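Local coordinates for putative nitrate transport protein (Thermoplasma volcanium, PDB 3MST), which is of unproven function but is putatively a nitrate transport protein and may take part in solute uptake, at residues P29-I37 and A174-I182; E87-K97 and L108-A119. All coordinates share one frame; numbering follows the deposited sequence. Where two conformers were deposited one is given.

The two contacts lie in separate parts of one chain, on opposite sides of its centre: their own centres are about 32 Å apart, their nearest atoms about 12 Å, and they do not touch. Along the sequence interaction 2 (87-97 with 108-119) is nested within the loop that interaction 1 (29-37 with 174-182) closes. Interaction 1 packs two helices beside the six-stranded mixed sheet, whereas interaction 2 forms the edge of the five-stranded one. Two sheet-centred halves are consistent with a periplasmic-binding-protein-like fold. No natural ligand is bound; an acetate, probably from the crystallisation liquor, lies next to interaction 1, its nearest atom about 3 Å from the side chain of Pro29.

Interaction 1: residues P29-I37 and A174-I182. With EDO (1,2-ethanediol), chain I.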
loop_
_atom_site.group_PDB
_atom_site.type_symbol
_atom_site.label_atom_id
_atom_site.label_comp_id
_atom_site.label_asym_id
_atom_site.label_seq_id
_atom_site.Cartn_x
_atom_site.Cartn_y
_atom_site.Cartn_z
ATOM N N PRO A 29 0.779 0.145 5.026
ATOM C CA PRO A 29 0.791 -1.326 5.188
ATOM C C PRO A 29 1.831 -2.056 4.355
ATOM O O PRO A 29 2.231 -3.175 4.705
ATOM C CB PRO A 29 -0.627 -1.736 4.820
ATOM C CG PRO A 29 -1.449 -0.503 5.208
ATOM C CD PRO A 29 -0.596 0.655 4.792
ATOM N N VAL A 30 2.321 -1.443 3.277
ATOM C CA VAL A 30 3.391 -2.087 2.508
ATOM C C VAL A 30 4.617 -2.377 3.371
ATOM O O VAL A 30 5.340 -3.313 3.105
ATOM C CB VAL A 30 3.805 -1.259 1.257
ATOM C CG1 VAL A 30 4.561 0.036 1.666
ATOM C CG2 VAL A 30 4.662 -2.096 0.303
ATOM N N SER A 31 4.856 -1.567 4.415
ATOM C CA SER A 31 5.998 -1.779 5.297
ATOM C C SER A 31 5.852 -2.892 6.313
ATOM O O SER A 31 6.861 -3.324 6.877
ATOM C CB SER A 31 6.313 -0.498 6.063
ATOM O OG SER A 31 5.340 -0.197 7.044
ATOM N N PHE A 32 4.624 -3.323 6.587
ATOM C CA PHE A 32 4.383 -4.085 7.800
ATOM C C PHE A 32 5.154 -5.403 7.832
ATOM O O PHE A 32 5.661 -5.755 8.910
ATOM C CB PHE A 32 2.904 -4.305 8.030
ATOM C CG PHE A 32 2.103 -3.022 8.300
ATOM C CD1 PHE A 32 2.706 -1.783 8.465
ATOM C CD2 PHE A 32 0.737 -3.144 8.366
ATOM C CE1 PHE A 32 1.888 -0.648 8.714
ATOM C CE2 PHE A 32 -0.090 -2.054 8.600
ATOM C CZ PHE A 32 0.493 -0.804 8.758
ATOM N N PRO A 33 5.276 -6.152 6.723
ATOM C CA PRO A 33 6.030 -7.398 6.785
ATOM C C PRO A 33 7.481 -7.191 7.179
ATOM O O PRO A 33 8.065 -8.110 7.821
ATOM C CB PRO A 33 5.885 -7.977 5.369
ATOM C CG PRO A 33 4.513 -7.456 4.940
ATOM C CD PRO A 33 4.586 -6.017 5.437
ATOM N N LEU A 34 8.098 -6.060 6.847
ATOM C CA LEU A 34 9.495 -5.814 7.254
ATOM C C LEU A 34 9.559 -5.241 8.668
ATOM O O LEU A 34 10.507 -5.561 9.414
ATOM C CB LEU A 34 10.227 -4.938 6.244
ATOM C CG LEU A 34 10.328 -5.632 4.862
ATOM C CD1 LEU A 34 11.047 -4.689 3.845
ATOM C CD2 LEU A 34 11.010 -7.010 4.917
ATOM N N LEU A 35 8.555 -4.478 9.125
ATOM C CA LEU A 35 8.543 -3.978 10.487
ATOM C C LEU A 35 8.545 -5.112 11.465
ATOM O O LEU A 35 9.229 -5.052 12.479
ATOM C CB LEU A 35 7.316 -3.097 10.791
ATOM C CG LEU A 35 7.230 -1.762 10.046
ATOM C CD1 LEU A 35 6.013 -1.006 10.535
ATOM C CD2 LEU A 35 8.496 -0.873 10.245
ATOM N N VAL A 36 7.755 -6.129 11.207
ATOM C CA VAL A 36 7.520 -7.145 12.238
ATOM C C VAL A 36 8.746 -7.993 12.496
ATOM O O VAL A 36 8.885 -8.529 13.607
ATOM C CB VAL A 36 6.281 -8.011 11.974
ATOM C CG1 VAL A 36 5.019 -7.140 12.062
ATOM C CG2 VAL A 36 6.323 -8.809 10.643
ATOM N N ILE A 37 9.602 -8.169 11.491
ATOM C CA ILE A 37 10.835 -8.972 11.645
ATOM C C ILE A 37 12.093 -8.116 11.459
ATOM O O ILE A 37 13.177 -8.638 11.155
ATOM C CB ILE A 37 10.848 -10.201 10.727
ATOM C CG1 ILE A 37 10.735 -9.803 9.243
ATOM C CG2 ILE A 37 9.793 -11.220 11.171
ATOM C CD1 ILE A 37 11.106 -10.948 8.312
ATOM N N ALA A 174 12.903 -11.772 2.533
ATOM C CA ALA A 174 12.592 -11.230 3.870
ATOM C C ALA A 174 11.122 -10.838 3.945
ATOM O O ALA A 174 10.434 -11.106 4.929
ATOM C CB ALA A 174 13.490 -10.071 4.228
ATOM N N TYR A 175 10.633 -10.218 2.884
ATOM C CA TYR A 175 9.253 -9.770 2.861
ATOM C C TYR A 175 8.281 -10.949 3.026
ATOM O O TYR A 175 7.332 -10.886 3.816
ATOM C CB TYR A 175 8.981 -8.985 1.578
ATOM C CG TYR A 175 7.795 -8.066 1.636
ATOM C CD1 TYR A 175 6.520 -8.531 1.314
ATOM C CD2 TYR A 175 7.948 -6.761 2.026
ATOM C CE1 TYR A 175 5.427 -7.690 1.363
ATOM C CE2 TYR A 175 6.844 -5.871 2.104
ATOM C CZ TYR A 175 5.604 -6.380 1.773
ATOM O OH TYR A 175 4.515 -5.526 1.826
ATOM N N GLU A 176 8.519 -12.045 2.288
ATOM C CA GLU A 176 7.723 -13.267 2.437
ATOM C C GLU A 176 7.781 -13.801 3.869
ATOM O O GLU A 176 6.758 -14.236 4.408
ATOM C CB GLU A 176 8.207 -14.354 1.464
ATOM C CG GLU A 176 8.174 -13.959 -0.003
ATOM C CD GLU A 176 6.779 -13.986 -0.629
ATOM O OE1 GLU A 176 5.761 -13.946 0.095
ATOM O OE2 GLU A 176 6.695 -14.055 -1.877
ATOM N N GLN A 177 8.979 -13.800 4.466
ATOM C CA GLN A 177 9.128 -14.250 5.867
ATOM C C GLN A 177 8.261 -13.389 6.779
ATOM O O GLN A 177 7.574 -13.909 7.691
ATOM C CB GLN A 177 10.595 -14.260 6.321
ATOM C CG GLN A 177 11.469 -15.344 5.628
ATOM C CD GLN A 177 12.938 -15.183 5.988
ATOM O OE1 GLN A 177 13.319 -14.200 6.645
ATOM N NE2 GLN A 177 13.776 -16.132 5.558
ATOM N N GLY A 178 8.240 -12.083 6.513
ATOM C CA GLY A 178 7.412 -11.214 7.332
ATOM C C GLY A 178 5.908 -11.431 7.144
ATOM O O GLY A 178 5.120 -11.274 8.071
ATOM N N ILE A 179 5.497 -11.716 5.913
ATOM C CA ILE A 179 4.099 -12.058 5.640
ATOM C C ILE A 179 3.700 -13.301 6.471
ATOM O O ILE A 179 2.654 -13.310 7.096
ATOM C CB ILE A 179 3.889 -12.276 4.143
ATOM C CG1 ILE A 179 3.990 -10.974 3.366
ATOM C CG2 ILE A 179 2.524 -12.932 3.892
ATOM C CD1 ILE A 179 3.880 -11.163 1.861
ATOM N N ASP A 180 4.583 -14.292 6.525
ATOM C CA ASP A 180 4.338 -15.500 7.299
ATOM C C ASP A 180 4.241 -15.157 8.793
ATOM O O ASP A 180 3.360 -15.651 9.509
ATOM C CB ASP A 180 5.448 -16.545 7.065
ATOM C CG ASP A 180 5.400 -17.190 5.677
ATOM O OD1 ASP A 180 4.375 -17.091 4.982
ATOM O OD2 ASP A 180 6.412 -17.836 5.289
ATOM N N PHE A 181 5.121 -14.280 9.269
ATOM C CA PHE A 181 5.056 -13.854 10.659
ATOM C C PHE A 181 3.677 -13.259 10.982
ATOM O O PHE A 181 3.053 -13.606 11.978
ATOM C CB PHE A 181 6.162 -12.874 11.017
ATOM C CG PHE A 181 6.157 -12.457 12.465
ATOM C CD1 PHE A 181 5.333 -11.463 12.897
ATOM C CD2 PHE A 181 6.958 -13.091 13.389
ATOM C CE1 PHE A 181 5.294 -11.057 14.230
ATOM C CE2 PHE A 181 6.935 -12.699 14.710
ATOM C CZ PHE A 181 6.085 -11.683 15.137
ATOM N N ILE A 182 3.186 -12.360 10.150
ATOM C CA ILE A 182 1.915 -11.703 10.415
ATOM C C ILE A 182 0.819 -12.766 10.451
ATOM O O ILE A 182 0.021 -12.751 11.375
ATOM C CB ILE A 182 1.611 -10.576 9.370
ATOM C CG1 ILE A 182 2.602 -9.434 9.512
ATOM C CG2 ILE A 182 0.102 -10.124 9.462
ATOM C CD1 ILE A 182 2.504 -8.446 8.332
HETATM C C1 EDO I . 16.216 -12.557 5.955
HETATM O O1 EDO I . 15.404 -13.282 5.028
HETATM C C2 EDO I . 15.392 -12.092 7.157
HETATM O O2 EDO I . 15.328 -13.101 8.173
#
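Pro33 enters helix 174-182 as a knob among Tyr175, Gly178, Ile179 and Ile182, where the short helix 32-36 crosses it at 80° with the axes 7.6 Å apart. Its CB stands over the centre of the Tyr175 ring, 3.8 Å from the centroid and only 5° off the normal, a CH-pi contact. CG moves along the same face to Tyr175 CZ at 3.5 Å and also meets Ile179 CG1; CD ends the series beside the phenol oxygen. Tyr175 reaches this far because its CG is anti to the backbone N (chi1 -159°), which carries the ring past Pro33 to the 3-10 turn 29-31. There OH donates to Val30 O at 2.7 Å, with the oxygen lying at the ring edge, near its plane; this bond and the proline fix the ring's tilt. Gly178, with no side chain, lets the backbones close in, its CA 3.2 Å from Pro33 O in a CA-H...O contact. The carbonyl has no conventional hydrogen-bond partner. Farther along, Val36 CG2 touches Phe181 CD1 at 3.6 Å, and Ile37 CD1 rests against Ala174 O and Gly178 N while its CG2 meets Phe181 CB. At the solvent side, Gln177 OE1 accepts from both hydroxyls of an ethanediol. The packing is otherwise largely buried: helix 186-197 meets Phe32, Val36 and Phe181, Leu59 of strand 57-61 touches Val30, Leu34 and Tyr175, and Val216 of strand 215-217 touches Tyr175 and Ile179.

Interaction 2: residues E87-K97 and L108-A119; sequences ESSGRIYTLRK and LAYYDKAQVINA. With EDO (1,2-ethanediol), chain K; EDO (1,2-ethanediol), chain J.
Strands 91-94 and 115-118 run parallel, their axes 4.6 Å apart and inclined at 26°, joined by backbone hydrogen bonds that alternate between Gly90 O, Ile92 and Thr94 on one segment and Gln115, Ile117 and Ala119 on the other. With helix 100-112 between them in sequence they make a beta-alpha-beta unit; strand 115-118 is the outermost of the five-stranded sheet, and strand 133-137 flanks 91-94 on its other side. Ile92 faces the helix: its CD1 reaches Ala109 N at 3.7 Å and also touches Leu108 CG, while CG1 rests on Ala114 CB. Thr94 CG2, on the same face, meets Val116 CG1. On the other face Ile117 lies alongside the Tyr93 ring, pointing the same way, with CB over the ring face and CG2 3.4 Å from Tyr93 CE2. Arg91 NH1 donates to Tyr93 OH, joining two residues of that face.

In the loop before strand 91-94, Glu87 OE1 comes 2.5 Å from Asp112 OD2, the carboxylates turned 62° apart. Arg149 forms salt bridges to both acids and probably offsets their charge. A water joins the backbones here, donating to Glu87 O and Asp112 O and accepting from Gly90 N. At the far end Asn118 is gripped at both ends of its amide. ND2 donates to Leu95 O at 2.9 Å, nearly straight at 170° and in the amide plane, and also bonds Asp102; OD1 receives Lys97 NZ at 2.7 Å from above the carbonyl plane, the lysine chain bending at its last torsion.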
loop_
_atom_site.group_PDB
_atom_site.type_symbol
_atom_site.label_atom_id
_atom_site.label_comp_id
_atom_site.label_asym_id
_atom_site.label_seq_id
_atom_site.Cartn_x
_atom_site.Cartn_y
_atom_site.Cartn_z
ATOM N N GLU A 87 -22.560 3.111 -4.201
ATOM C CA GLU A 87 -21.731 3.385 -5.370
ATOM C C GLU A 87 -22.470 3.937 -6.582
ATOM O O GLU A 87 -21.825 4.353 -7.540
ATOM C CB GLU A 87 -20.886 2.168 -5.761
ATOM C CG GLU A 87 -19.802 1.828 -4.776
ATOM C CD GLU A 87 -18.957 0.684 -5.288
ATOM O OE1 GLU A 87 -18.185 0.920 -6.270
ATOM O OE2 GLU A 87 -19.045 -0.421 -4.704
ATOM N N SER A 88 -23.797 3.904 -6.550
ATOM C CA SER A 88 -24.599 4.475 -7.614
ATOM C C SER A 88 -25.101 5.877 -7.294
ATOM O O SER A 88 -26.021 6.339 -7.970
ATOM C CB SER A 88 -25.823 3.601 -7.850
ATOM O OG SER A 88 -26.797 3.878 -6.874
ATOM N N SER A 89 -24.550 6.523 -6.250
ATOM C CA SER A 89 -25.021 7.826 -5.804
ATOM C C SER A 89 -24.408 9.021 -6.498
ATOM O O SER A 89 -24.880 10.111 -6.287
ATOM C CB SER A 89 -24.775 7.954 -4.317
ATOM O OG SER A 89 -23.347 8.015 -4.073
ATOM N N GLY A 90 -23.330 8.846 -7.272
ATOM C CA GLY A 90 -22.669 9.936 -7.968
ATOM C C GLY A 90 -21.519 10.663 -7.299
ATOM O O GLY A 90 -20.885 11.543 -7.881
ATOM N N ARG A 91 -21.249 10.299 -6.035
ATOM C CA ARG A 91 -20.087 10.861 -5.340
ATOM C C ARG A 91 -19.343 9.764 -4.598
ATOM O O ARG A 91 -19.992 8.879 -4.033
ATOM C CB ARG A 91 -20.503 11.898 -4.282
ATOM C CG ARG A 91 -21.238 13.072 -4.803
ATOM C CD ARG A 91 -21.479 14.093 -3.691
ATOM N NE ARG A 91 -22.393 15.154 -4.159
ATOM C CZ ARG A 91 -22.907 16.066 -3.344
ATOM N NH1 ARG A 91 -22.576 16.087 -2.076
ATOM N NH2 ARG A 91 -23.736 16.987 -3.798
ATOM N N ILE A 92 -18.019 9.822 -4.657
ATOM C CA ILE A 92 -17.153 9.007 -3.805
ATOM C C ILE A 92 -16.329 9.981 -2.968
ATOM O O ILE A 92 -15.490 10.717 -3.465
ATOM C CB ILE A 92 -16.183 8.082 -4.590
ATOM C CG1 ILE A 92 -16.932 7.169 -5.546
ATOM C CG2 ILE A 92 -15.321 7.283 -3.574
ATOM C CD1 ILE A 92 -16.006 6.353 -6.512
ATOM N N TYR A 93 -16.614 9.981 -1.671
ATOM C CA TYR A 93 -15.814 10.739 -0.705
ATOM C C TYR A 93 -14.558 9.941 -0.369
ATOM O O TYR A 93 -14.643 8.705 -0.245
ATOM C CB TYR A 93 -16.671 10.991 0.563
ATOM C CG TYR A 93 -17.670 12.127 0.382
ATOM C CD1 TYR A 93 -18.891 11.891 -0.218
ATOM C CD2 TYR A 93 -17.311 13.442 0.669
ATOM C CE1 TYR A 93 -19.780 12.925 -0.446
ATOM C CE2 TYR A 93 -18.200 14.476 0.442
ATOM C CZ TYR A 93 -19.428 14.190 -0.131
ATOM O OH TYR A 93 -20.339 15.194 -0.382
ATOM N N THR A 94 -13.437 10.623 -0.209
ATOM C CA THR A 94 -12.201 9.931 0.164
ATOM C C THR A 94 -11.308 10.873 0.942
ATOM O O THR A 94 -11.763 11.936 1.403
ATOM C CB THR A 94 -11.544 9.327 -1.095
ATOM O OG1 THR A 94 -10.554 8.362 -0.717
ATOM C CG2 THR A 94 -10.962 10.384 -2.002
ATOM N N LEU A 95 -10.078 10.443 1.160
ATOM C CA LEU A 95 -9.096 11.174 1.924
ATOM C C LEU A 95 -8.388 12.252 1.103
ATOM O O LEU A 95 -8.870 12.601 0.038
ATOM C CB LEU A 95 -8.174 10.181 2.623
ATOM C CG LEU A 95 -8.799 9.292 3.697
ATOM C CD1 LEU A 95 -9.606 10.119 4.686
ATOM C CD2 LEU A 95 -9.560 8.128 3.177
ATOM N N ARG A 96 -7.334 12.870 1.605
ATOM C CA ARG A 96 -6.834 14.033 0.900
ATOM C C ARG A 96 -6.231 13.657 -0.455
ATOM O O ARG A 96 -5.793 12.530 -0.680
ATOM C CB ARG A 96 -5.812 14.778 1.752
ATOM C CG ARG A 96 -4.522 13.991 1.943
ATOM C CD ARG A 96 -3.596 14.571 3.029
ATOM N NE ARG A 96 -2.333 13.838 3.019
ATOM C CZ ARG A 96 -2.108 12.738 3.721
ATOM N NH1 ARG A 96 -3.040 12.269 4.526
ATOM N NH2 ARG A 96 -0.943 12.122 3.638
ATOM N N LYS A 97 -6.201 14.644 -1.348
ATOM C CA LYS A 97 -5.653 14.499 -2.692
ATOM C C LYS A 97 -4.209 14.011 -2.664
ATOM O O LYS A 97 -3.372 14.448 -1.835
ATOM C CB LYS A 97 -5.699 15.821 -3.472
ATOM C CG LYS A 97 -7.063 16.312 -3.837
ATOM C CD LYS A 97 -7.018 17.626 -4.645
ATOM C CE LYS A 97 -8.373 18.059 -5.215
ATOM N NZ LYS A 97 -9.608 17.814 -4.417
ATOM N N LEU A 108 -11.904 4.288 -9.504
ATOM C CA LEU A 108 -13.192 3.700 -9.300
ATOM C C LEU A 108 -14.306 4.602 -9.824
ATOM O O LEU A 108 -15.365 4.103 -10.313
ATOM C CB LEU A 108 -13.427 3.412 -7.825
ATOM C CG LEU A 108 -14.738 2.718 -7.460
ATOM C CD1 LEU A 108 -15.012 1.396 -8.193
ATOM C CD2 LEU A 108 -14.803 2.490 -5.930
ATOM N N ALA A 109 -14.105 5.908 -9.686
ATOM C CA ALA A 109 -15.110 6.890 -10.096
ATOM C C ALA A 109 -15.468 6.772 -11.571
ATOM O O ALA A 109 -16.586 7.101 -11.970
ATOM C CB ALA A 109 -14.649 8.276 -9.778
ATOM N N TYR A 110 -14.526 6.316 -12.395
ATOM C CA TYR A 110 -14.827 6.134 -13.823
ATOM C C TYR A 110 -15.945 5.133 -14.025
ATOM O O TYR A 110 -16.884 5.342 -14.801
ATOM C CB TYR A 110 -13.540 5.671 -14.571
ATOM C CG TYR A 110 -13.793 5.484 -16.037
ATOM C CD1 TYR A 110 -13.791 6.592 -16.890
ATOM C CD2 TYR A 110 -14.096 4.244 -16.564
ATOM C CE1 TYR A 110 -14.084 6.437 -18.273
ATOM C CE2 TYR A 110 -14.389 4.062 -17.936
ATOM C CZ TYR A 110 -14.387 5.183 -18.769
ATOM O OH TYR A 110 -14.701 4.978 -20.118
ATOM N N TYR A 111 -15.807 4.036 -13.326
ATOM C CA TYR A 111 -16.732 2.925 -13.397
ATOM C C TYR A 111 -18.071 3.213 -12.708
ATOM O O TYR A 111 -19.167 2.780 -13.155
ATOM C CB TYR A 111 -16.099 1.650 -12.812
ATOM C CG TYR A 111 -14.899 1.249 -13.641
ATOM C CD1 TYR A 111 -15.047 0.616 -14.867
ATOM C CD2 TYR A 111 -13.633 1.629 -13.259
ATOM C CE1 TYR A 111 -13.974 0.340 -15.672
ATOM C CE2 TYR A 111 -12.539 1.367 -14.043
ATOM C CZ TYR A 111 -12.694 0.736 -15.267
ATOM O OH TYR A 111 -11.590 0.504 -16.062
ATOM N N ASP A 112 -18.005 3.909 -11.590
ATOM C CA ASP A 112 -19.198 4.221 -10.836
ATOM C C ASP A 112 -19.918 5.468 -11.368
ATOM O O ASP A 112 -20.973 5.818 -10.841
ATOM C CB ASP A 112 -18.866 4.395 -9.346
ATOM C CG ASP A 112 -18.596 3.085 -8.618
ATOM O OD1 ASP A 112 -18.820 2.002 -9.190
ATOM O OD2 ASP A 112 -18.170 3.128 -7.429
ATOM N N LYS A 113 -19.335 6.186 -12.321
ATOM C CA LYS A 113 -19.894 7.429 -12.859
ATOM C C LYS A 113 -20.104 8.404 -11.710
ATOM O O LYS A 113 -21.203 8.938 -11.499
ATOM C CB LYS A 113 -21.191 7.149 -13.640
ATOM C CG LYS A 113 -20.976 6.197 -14.832
ATOM C CD LYS A 113 -22.267 5.900 -15.607
ATOM C CE LYS A 113 -21.982 4.987 -16.813
ATOM N NZ LYS A 113 -21.497 3.640 -16.396
ATOM N N ALA A 114 -18.997 8.673 -11.005
ATOM C CA ALA A 114 -19.013 9.519 -9.820
ATOM C C ALA A 114 -18.012 10.643 -9.907
ATOM O O ALA A 114 -16.992 10.561 -10.619
ATOM C CB ALA A 114 -18.718 8.679 -8.601
ATOM N N GLN A 115 -18.243 11.660 -9.086
ATOM C CA GLN A 115 -17.249 12.656 -8.765
ATOM C C GLN A 115 -16.604 12.337 -7.415
ATOM O O GLN A 115 -17.264 11.868 -6.515
ATOM C CB GLN A 115 -17.840 14.076 -8.698
ATOM C CG GLN A 115 -18.485 14.523 -9.993
ATOM C CD GLN A 115 -17.494 14.562 -11.123
ATOM O OE1 GLN A 115 -16.402 15.079 -10.955
ATOM N NE2 GLN A 115 -17.882 14.025 -12.306
ATOM N N VAL A 116 -15.306 12.540 -7.326
ATOM C CA VAL A 116 -14.521 12.337 -6.094
ATOM C C VAL A 116 -14.533 13.645 -5.311
ATOM O O VAL A 116 -14.164 14.691 -5.848
ATOM C CB VAL A 116 -13.080 11.851 -6.413
ATOM C CG1 VAL A 116 -12.236 11.794 -5.113
ATOM C CG2 VAL A 116 -13.130 10.515 -7.127
ATOM N N ILE A 117 -14.818 13.551 -4.019
ATOM C CA ILE A 117 -14.739 14.684 -3.076
ATOM C C ILE A 117 -13.720 14.289 -1.995
ATOM O O ILE A 117 -13.924 13.327 -1.267
ATOM C CB ILE A 117 -16.124 14.969 -2.450
ATOM C CG1 ILE A 117 -17.242 15.096 -3.519
ATOM C CG2 ILE A 117 -16.072 16.202 -1.532
ATOM C CD1 ILE A 117 -17.090 16.279 -4.460
ATOM N N ASN A 118 -12.606 15.022 -1.959
ATOM C CA ASN A 118 -11.538 14.791 -0.975
ATOM C C ASN A 118 -11.948 15.434 0.346
ATOM O O ASN A 118 -12.361 16.621 0.402
ATOM C CB ASN A 118 -10.209 15.319 -1.506
ATOM C CG ASN A 118 -9.825 14.634 -2.786
ATOM O OD1 ASN A 118 -10.095 15.165 -3.877
ATOM N ND2 ASN A 118 -9.317 13.414 -2.681
ATOM N N ALA A 119 -11.786 14.679 1.430
ATOM C CA ALA A 119 -12.294 15.039 2.733
ATOM C C ALA A 119 -11.402 14.330 3.755
ATOM O O ALA A 119 -10.181 14.183 3.566
ATOM C CB ALA A 119 -13.805 14.688 2.917
HETATM C C1 EDO K . -14.182 11.992 -11.337
HETATM O O1 EDO K . -13.875 13.021 -12.285
HETATM C C2 EDO K . -13.362 12.339 -10.129
HETATM O O2 EDO K . -13.808 13.590 -9.581
HETATM C C1 EDO J . -22.175 15.418 -7.212
HETATM O O1 EDO J . -23.381 14.750 -6.862
HETATM C C2 EDO J . -21.708 14.857 -8.522
HETATM O O2 EDO J . -22.747 15.156 -9.485
HETATM O O HOH W 1 -21.929 6.866 -8.524
#